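Local coordinates for protein alpha-glucosidase (PDB 6PNR) that probably hydrolyses alpha-glycosidic bonds of sulfoquinovose-containing sugars, as a sulfoquinovosidase of glycoside hydrolase family 31, at residues Trp271-Lys285 and Phe519-Asn531. Sequence-based numbering, arbitrary orientation.
Sequences WCQDWCGKRVTSFGK and FMRTHEGNRPDTN. With 9VH ([(3~{S},4~{R},5~{R})-4,5-bis(oxidanyl)piperidin-3-yl]methanesulfonic acid), chain C; SO4 (sulfate ion), chain E.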
loop_
_atom_site.group_PDB
_atom_site.type_symbol
_atom_site.label_atom_id
_atom_site.label_comp_id
_atom_site.label_asym_id
_atom_site.label_seq_id
_atom_site.Cartn_x
_atom_site.Cartn_y
_atom_site.Cartn_z
ATOM N N TRP A 271 29.369 26.831 6.853
ATOM C CA TRP A 271 28.317 26.174 7.620
ATOM C C TRP A 271 28.874 24.838 8.098
ATOM O O TRP A 271 29.048 23.916 7.293
ATOM C CB TRP A 271 27.051 25.978 6.773
ATOM C CG TRP A 271 26.054 25.086 7.424
ATOM C CD1 TRP A 271 25.506 25.233 8.668
ATOM C CD2 TRP A 271 25.489 23.896 6.872
ATOM N NE1 TRP A 271 24.629 24.201 8.921
ATOM C CE2 TRP A 271 24.607 23.365 7.834
ATOM C CE3 TRP A 271 25.652 23.221 5.654
ATOM C CZ2 TRP A 271 23.891 22.187 7.623
ATOM C CZ3 TRP A 271 24.936 22.047 5.448
ATOM C CH2 TRP A 271 24.074 21.544 6.426
ATOM N N CYS A 272 29.190 24.742 9.398
ATOM C CA CYS A 272 29.710 23.509 9.993
ATOM C C CYS A 272 28.621 22.913 10.865
ATOM O O CYS A 272 28.482 23.284 12.034
ATOM C CB CYS A 272 30.971 23.758 10.815
ATOM S SG CYS A 272 32.342 24.392 9.867
ATOM N N GLN A 273 27.865 21.961 10.312
ATOM C CA GLN A 273 26.793 21.375 11.107
ATOM C C GLN A 273 27.320 20.573 12.287
ATOM O O GLN A 273 26.584 20.377 13.260
ATOM C CB GLN A 273 25.890 20.490 10.240
ATOM C CG GLN A 273 26.556 19.251 9.655
ATOM C CD GLN A 273 25.524 18.253 9.110
ATOM O OE1 GLN A 273 24.342 18.583 8.959
ATOM N NE2 GLN A 273 25.967 17.042 8.817
ATOM N N ASP A 274 28.571 20.106 12.230
ATOM C CA ASP A 274 29.175 19.386 13.348
ATOM C C ASP A 274 29.891 20.325 14.321
ATOM O O ASP A 274 30.756 19.876 15.084
ATOM C CB ASP A 274 30.138 18.299 12.842
ATOM C CG ASP A 274 31.393 18.867 12.187
ATOM O OD1 ASP A 274 31.426 20.082 11.898
ATOM O OD2 ASP A 274 32.359 18.099 11.954
ATOM N N TRP A 275 29.538 21.615 14.312
ATOM C CA TRP A 275 30.098 22.556 15.278
ATOM C C TRP A 275 29.971 22.022 16.698
ATOM O O TRP A 275 30.800 22.337 17.564
ATOM C CB TRP A 275 29.394 23.924 15.153
ATOM C CG TRP A 275 28.024 23.913 15.793
ATOM C CD1 TRP A 275 26.910 23.257 15.338
ATOM C CD2 TRP A 275 27.635 24.552 17.027
ATOM N NE1 TRP A 275 25.857 23.452 16.207
ATOM C CE2 TRP A 275 26.279 24.235 17.253
ATOM C CE3 TRP A 275 28.305 25.365 17.958
ATOM C CZ2 TRP A 275 25.574 24.711 18.369
ATOM C CZ3 TRP A 275 27.608 25.827 19.070
ATOM C CH2 TRP A 275 26.256 25.502 19.263
ATOM N N CYS A 276 28.953 21.201 16.956
ATOM C CA CYS A 276 28.699 20.639 18.275
ATOM C C CYS A 276 29.092 19.164 18.394
ATOM O O CYS A 276 28.688 18.502 19.361
ATOM C CB CYS A 276 27.220 20.814 18.620
ATOM S SG CYS A 276 26.118 20.176 17.303
ATOM N N GLY A 277 29.855 18.631 17.447
ATOM C CA GLY A 277 30.329 17.260 17.507
ATOM C C GLY A 277 29.587 16.344 16.545
ATOM O O GLY A 277 28.546 16.683 15.981
ATOM N N LYS A 278 30.148 15.142 16.388
ATOM C CA LYS A 278 29.672 14.159 15.428
ATOM C C LYS A 278 29.185 12.903 16.137
ATOM O O LYS A 278 29.525 12.645 17.291
ATOM C CB LYS A 278 30.778 13.775 14.440
ATOM C CG LYS A 278 31.940 13.016 15.075
ATOM C CD LYS A 278 32.919 12.544 14.017
ATOM C CE LYS A 278 34.063 11.747 14.626
ATOM N NZ LYS A 278 34.913 12.607 15.492
ATOM N N ARG A 279 28.387 12.120 15.420
ATOM C CA ARG A 279 27.974 10.792 15.870
ATOM C C ARG A 279 27.826 9.933 14.625
ATOM O O ARG A 279 27.044 10.282 13.739
ATOM C CB ARG A 279 26.657 10.845 16.662
ATOM C CG ARG A 279 26.057 9.463 16.989
ATOM C CD ARG A 279 24.728 9.565 17.753
ATOM N NE ARG A 279 24.906 10.210 19.059
ATOM C CZ ARG A 279 25.231 9.563 20.176
ATOM N NH1 ARG A 279 25.395 8.240 20.153
ATOM N NH2 ARG A 279 25.386 10.235 21.316
ATOM N N VAL A 280 28.581 8.837 14.539
ATOM C CA VAL A 280 28.562 7.957 13.373
ATOM C C VAL A 280 27.623 6.789 13.651
ATOM O O VAL A 280 27.732 6.126 14.692
ATOM C CB VAL A 280 29.978 7.457 13.024
ATOM C CG1 VAL A 280 29.920 6.419 11.896
ATOM C CG2 VAL A 280 30.863 8.618 12.618
ATOM N N THR A 281 26.682 6.548 12.737
ATOM C CA THR A 281 25.752 5.430 12.842
ATOM C C THR A 281 25.766 4.664 11.526
ATOM O O THR A 281 26.466 5.032 10.580
ATOM C CB THR A 281 24.315 5.877 13.157
ATOM O OG1 THR A 281 23.719 6.445 11.978
ATOM C CG2 THR A 281 24.271 6.895 14.314
ATOM N N SER A 282 24.959 3.600 11.452
ATOM C CA SER A 282 24.847 2.888 10.184
ATOM C C SER A 282 24.236 3.755 9.080
ATOM O O SER A 282 24.457 3.466 7.904
ATOM C CB SER A 282 24.033 1.609 10.365
ATOM O OG SER A 282 22.671 1.907 10.634
ATOM N N PHE A 283 23.497 4.821 9.428
ATOM C CA PHE A 283 22.977 5.741 8.412
ATOM C C PHE A 283 24.102 6.548 7.769
ATOM O O PHE A 283 24.093 6.777 6.551
ATOM C CB PHE A 283 21.918 6.661 9.039
ATOM C CG PHE A 283 21.288 7.663 8.076
ATOM C CD1 PHE A 283 20.451 7.241 7.053
ATOM C CD2 PHE A 283 21.478 9.034 8.252
ATOM C CE1 PHE A 283 19.857 8.166 6.202
ATOM C CE2 PHE A 283 20.889 9.966 7.404
ATOM C CZ PHE A 283 20.076 9.531 6.378
ATOM N N GLY A 284 25.080 6.970 8.559
ATOM C CA GLY A 284 26.254 7.681 8.069
ATOM C C GLY A 284 26.816 8.585 9.157
ATOM O O GLY A 284 26.683 8.294 10.342
ATOM N N LYS A 285 27.434 9.690 8.728
ATOM C CA LYS A 285 28.058 10.629 9.657
ATOM C C LYS A 285 26.991 11.627 10.110
ATOM O O LYS A 285 26.584 12.512 9.352
ATOM C CB LYS A 285 29.256 11.309 9.005
ATOM C CG LYS A 285 30.129 12.103 9.983
ATOM C CD LYS A 285 31.348 12.702 9.290
ATOM C CE LYS A 285 32.389 11.635 8.904
ATOM N NZ LYS A 285 33.116 12.002 7.637
ATOM N N PHE A 519 19.665 31.805 -1.935
ATOM C CA PHE A 519 20.618 31.358 -0.913
ATOM C C PHE A 519 21.315 30.090 -1.406
ATOM O O PHE A 519 20.662 29.052 -1.541
ATOM C CB PHE A 519 19.846 31.115 0.385
ATOM C CG PHE A 519 20.687 30.907 1.627
ATOM C CD1 PHE A 519 21.191 31.986 2.345
ATOM C CD2 PHE A 519 20.870 29.623 2.146
ATOM C CE1 PHE A 519 21.916 31.787 3.522
ATOM C CE2 PHE A 519 21.594 29.416 3.314
ATOM C CZ PHE A 519 22.111 30.504 4.008
ATOM N N MET A 520 22.625 30.175 -1.683
ATOM C CA MET A 520 23.420 29.061 -2.213
ATOM C C MET A 520 24.169 28.349 -1.084
ATOM O O MET A 520 25.080 28.933 -0.480
ATOM C CB MET A 520 24.436 29.546 -3.252
ATOM C CG MET A 520 23.849 29.985 -4.580
ATOM S SD MET A 520 25.119 30.260 -5.835
ATOM C CE MET A 520 25.477 28.566 -6.382
ATOM N N ARG A 521 23.826 27.077 -0.835
ATOM C CA ARG A 521 24.439 26.310 0.246
ATOM C C ARG A 521 24.721 24.873 -0.190
ATOM O O ARG A 521 23.848 24.212 -0.760
ATOM C CB ARG A 521 23.539 26.318 1.494
ATOM C CG ARG A 521 24.128 25.574 2.694
ATOM C CD ARG A 521 23.150 25.589 3.889
ATOM N NE ARG A 521 21.803 25.130 3.522
ATOM C CZ ARG A 521 21.490 23.857 3.300
ATOM N NH1 ARG A 521 22.430 22.923 3.398
ATOM N NH2 ARG A 521 20.242 23.511 2.982
ATOM N N THR A 522 25.942 24.387 0.081
ATOM C CA THR A 522 26.301 23.006 -0.215
ATOM C C THR A 522 26.103 22.149 1.036
ATOM O O THR A 522 25.796 22.639 2.126
ATOM C CB THR A 522 27.751 22.888 -0.729
ATOM O OG1 THR A 522 28.672 23.167 0.335
ATOM C CG2 THR A 522 28.013 23.828 -1.901
ATOM N N HIS A 523 26.289 20.841 0.884
ATOM C CA HIS A 523 26.087 19.927 2.002
ATOM C C HIS A 523 26.901 18.678 1.720
ATOM O O HIS A 523 26.839 18.149 0.608
ATOM C CB HIS A 523 24.589 19.591 2.152
ATOM C CG HIS A 523 24.207 18.992 3.472
ATOM N ND1 HIS A 523 25.057 18.193 4.209
ATOM C CD2 HIS A 523 23.044 19.051 4.171
ATOM C CE1 HIS A 523 24.442 17.802 5.314
ATOM N NE2 HIS A 523 23.219 18.307 5.315
ATOM N N GLU A 524 27.669 18.214 2.706
ATOM C CA GLU A 524 28.425 16.982 2.479
ATOM C C GLU A 524 27.514 15.756 2.376
ATOM O O GLU A 524 27.921 14.743 1.789
ATOM C CB GLU A 524 29.485 16.792 3.581
ATOM C CG GLU A 524 30.676 17.743 3.430
ATOM C CD GLU A 524 31.796 17.500 4.433
ATOM O OE1 GLU A 524 31.592 16.716 5.376
ATOM O OE2 GLU A 524 32.891 18.100 4.268
ATOM N N GLY A 525 26.279 15.829 2.893
ATOM C CA GLY A 525 25.400 14.676 2.874
ATOM C C GLY A 525 25.686 13.719 4.021
ATOM O O GLY A 525 26.553 13.946 4.860
ATOM N N ASN A 526 24.920 12.618 4.060
ATOM C CA ASN A 526 25.013 11.684 5.184
ATOM C C ASN A 526 26.216 10.755 5.101
ATOM O O ASN A 526 26.564 10.129 6.110
ATOM C CB ASN A 526 23.744 10.828 5.290
ATOM C CG ASN A 526 23.534 9.939 4.073
ATOM O OD1 ASN A 526 23.609 10.407 2.939
ATOM N ND2 ASN A 526 23.294 8.639 4.304
ATOM N N ARG A 527 26.859 10.634 3.939
ATOM C CA ARG A 527 27.989 9.715 3.759
ATOM C C ARG A 527 29.067 10.422 2.951
ATOM O O ARG A 527 29.340 10.073 1.795
ATOM C CB ARG A 527 27.522 8.415 3.102
ATOM C CG ARG A 527 26.612 7.618 4.022
ATOM C CD ARG A 527 26.093 6.350 3.373
ATOM N NE ARG A 527 25.362 5.543 4.340
ATOM C CZ ARG A 527 24.796 4.373 4.063
ATOM N NH1 ARG A 527 24.875 3.872 2.833
ATOM N NH2 ARG A 527 24.163 3.705 5.022
ATOM N N PRO A 528 29.695 11.450 3.538
ATOM C CA PRO A 528 30.623 12.294 2.763
ATOM C C PRO A 528 31.776 11.535 2.141
ATOM O O PRO A 528 32.250 11.938 1.068
ATOM C CB PRO A 528 31.135 13.300 3.806
ATOM C CG PRO A 528 30.063 13.321 4.860
ATOM C CD PRO A 528 29.562 11.907 4.929
ATOM N N ASP A 529 32.259 10.468 2.795
ATOM C CA ASP A 529 33.469 9.783 2.328
ATOM C C ASP A 529 33.263 9.041 1.017
ATOM O O ASP A 529 34.247 8.777 0.315
ATOM C CB ASP A 529 33.980 8.779 3.370
ATOM C CG ASP A 529 34.276 9.419 4.722
ATOM O OD1 ASP A 529 34.450 10.659 4.799
ATOM O OD2 ASP A 529 34.345 8.666 5.711
ATOM N N THR A 530 32.023 8.666 0.688
ATOM C CA THR A 530 31.729 7.920 -0.528
ATOM C C THR A 530 30.799 8.673 -1.477
ATOM O O THR A 530 30.173 8.050 -2.333
ATOM C CB THR A 530 31.126 6.554 -0.190
ATOM O OG1 THR A 530 30.015 6.724 0.700
ATOM C CG2 THR A 530 32.176 5.646 0.461
ATOM N N ASN A 531 30.707 10.000 -1.358
ATOM C CA ASN A 531 29.896 10.813 -2.254
ATOM C C ASN A 531 30.730 11.968 -2.780
ATOM O O ASN A 531 31.591 12.492 -2.074
ATOM C CB ASN A 531 28.659 11.361 -1.552
ATOM C CG ASN A 531 27.571 10.340 -1.456
ATOM O OD1 ASN A 531 26.685 10.301 -2.306
ATOM N ND2 ASN A 531 27.648 9.469 -0.448
HETATM O O1 9VH C . 22.533 13.554 10.774
HETATM S S1 9VH C . 21.852 14.508 11.632
HETATM O O2 9VH C . 20.492 14.088 11.865
HETATM O O3 9VH C . 22.613 14.775 12.828
HETATM C C1 9VH C . 21.809 16.008 10.690
HETATM C C2 9VH C . 20.960 15.936 9.413
HETATM C C3 9VH C . 19.495 15.967 9.819
HETATM N N1 9VH C . 18.509 16.203 8.764
HETATM C C4 9VH C . 18.840 17.368 7.944
HETATM C C5 9VH C . 20.239 17.219 7.366
HETATM O O4 9VH C . 20.515 18.369 6.570
HETATM C C6 9VH C . 21.262 17.113 8.488
HETATM O O5 9VH C . 22.577 16.987 7.953
HETATM S S SO4 E . 23.802 0.496 1.807
HETATM O O1 SO4 E . 22.960 1.667 2.052
HETATM O O2 SO4 E . 23.222 -0.641 2.522
HETATM O O3 SO4 E . 23.840 0.241 0.366
HETATM O O4 SO4 E . 25.167 0.736 2.265
HETATM O O HOH W 1 33.443 14.751 6.047
HETATM O O HOH W 2 27.565 13.972 7.415
#
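His-523 and Gln-273 illustrate how two distant loops can hold one ligand. NE2 of His-523 is hydrogen-bonded to both hydroxyls of the aza-sugar inhibitor, O4 and O5, and O5 donates to OE1 of Gln-273 at 2.6 Å. Trp-271 meets the histidine through its ring edge: the six-membered ring points into one imidazole face in a T-shaped stack, planes at 89°, with CH2 3.5 Å from CD2 of His-523. Over one face of the same indole lies Arg-521, whose chain, bent at chi3 (52°), carries the guanidinium into a cation-pi contact; Asp-490 forms a salt bridge with it.

Trp-271 lies on strand 267-271 of the parallel sheet in the TIM-barrel domain, while 278-280 and 285-287 form a beta hairpin beyond it, and the loop after the short, weakly bonded strand 521-522 packs against that hairpin's turn.

Here the carbonyl O of Phe-283 is gripped from opposite faces of its plane, by ND2 of Asn-526 and by NE of Arg-527 at 2.8 Å. ND2 of Asn-526 also sits over the centre of the Phe-283 ring, the amide inclined 37° to it, and its OD1 accepts from Ser-496 N. Extended from CG to NE, Arg-527 also sends NH2 to Ser-282 O (2.9 Å), in the carbonyl plane, and NH1 to a sulfate ion, probably from the crystallisation liquor. An alanine in place of Arg-527 would take away the NE and NH2 bonds, and the turn would probably be freer to shift. Gly-284 fits closely, its CA 3.2 Å from Asn-526 O, which also accepts from Lys-285 N. Farther out, the bent lysine chain brings NZ to Asp-529 OD1 in a salt bridge whose hydrogen bond is weak (3.4 Å), and a water links NZ, weakly, to Glu-524, itself paired with Arg-252.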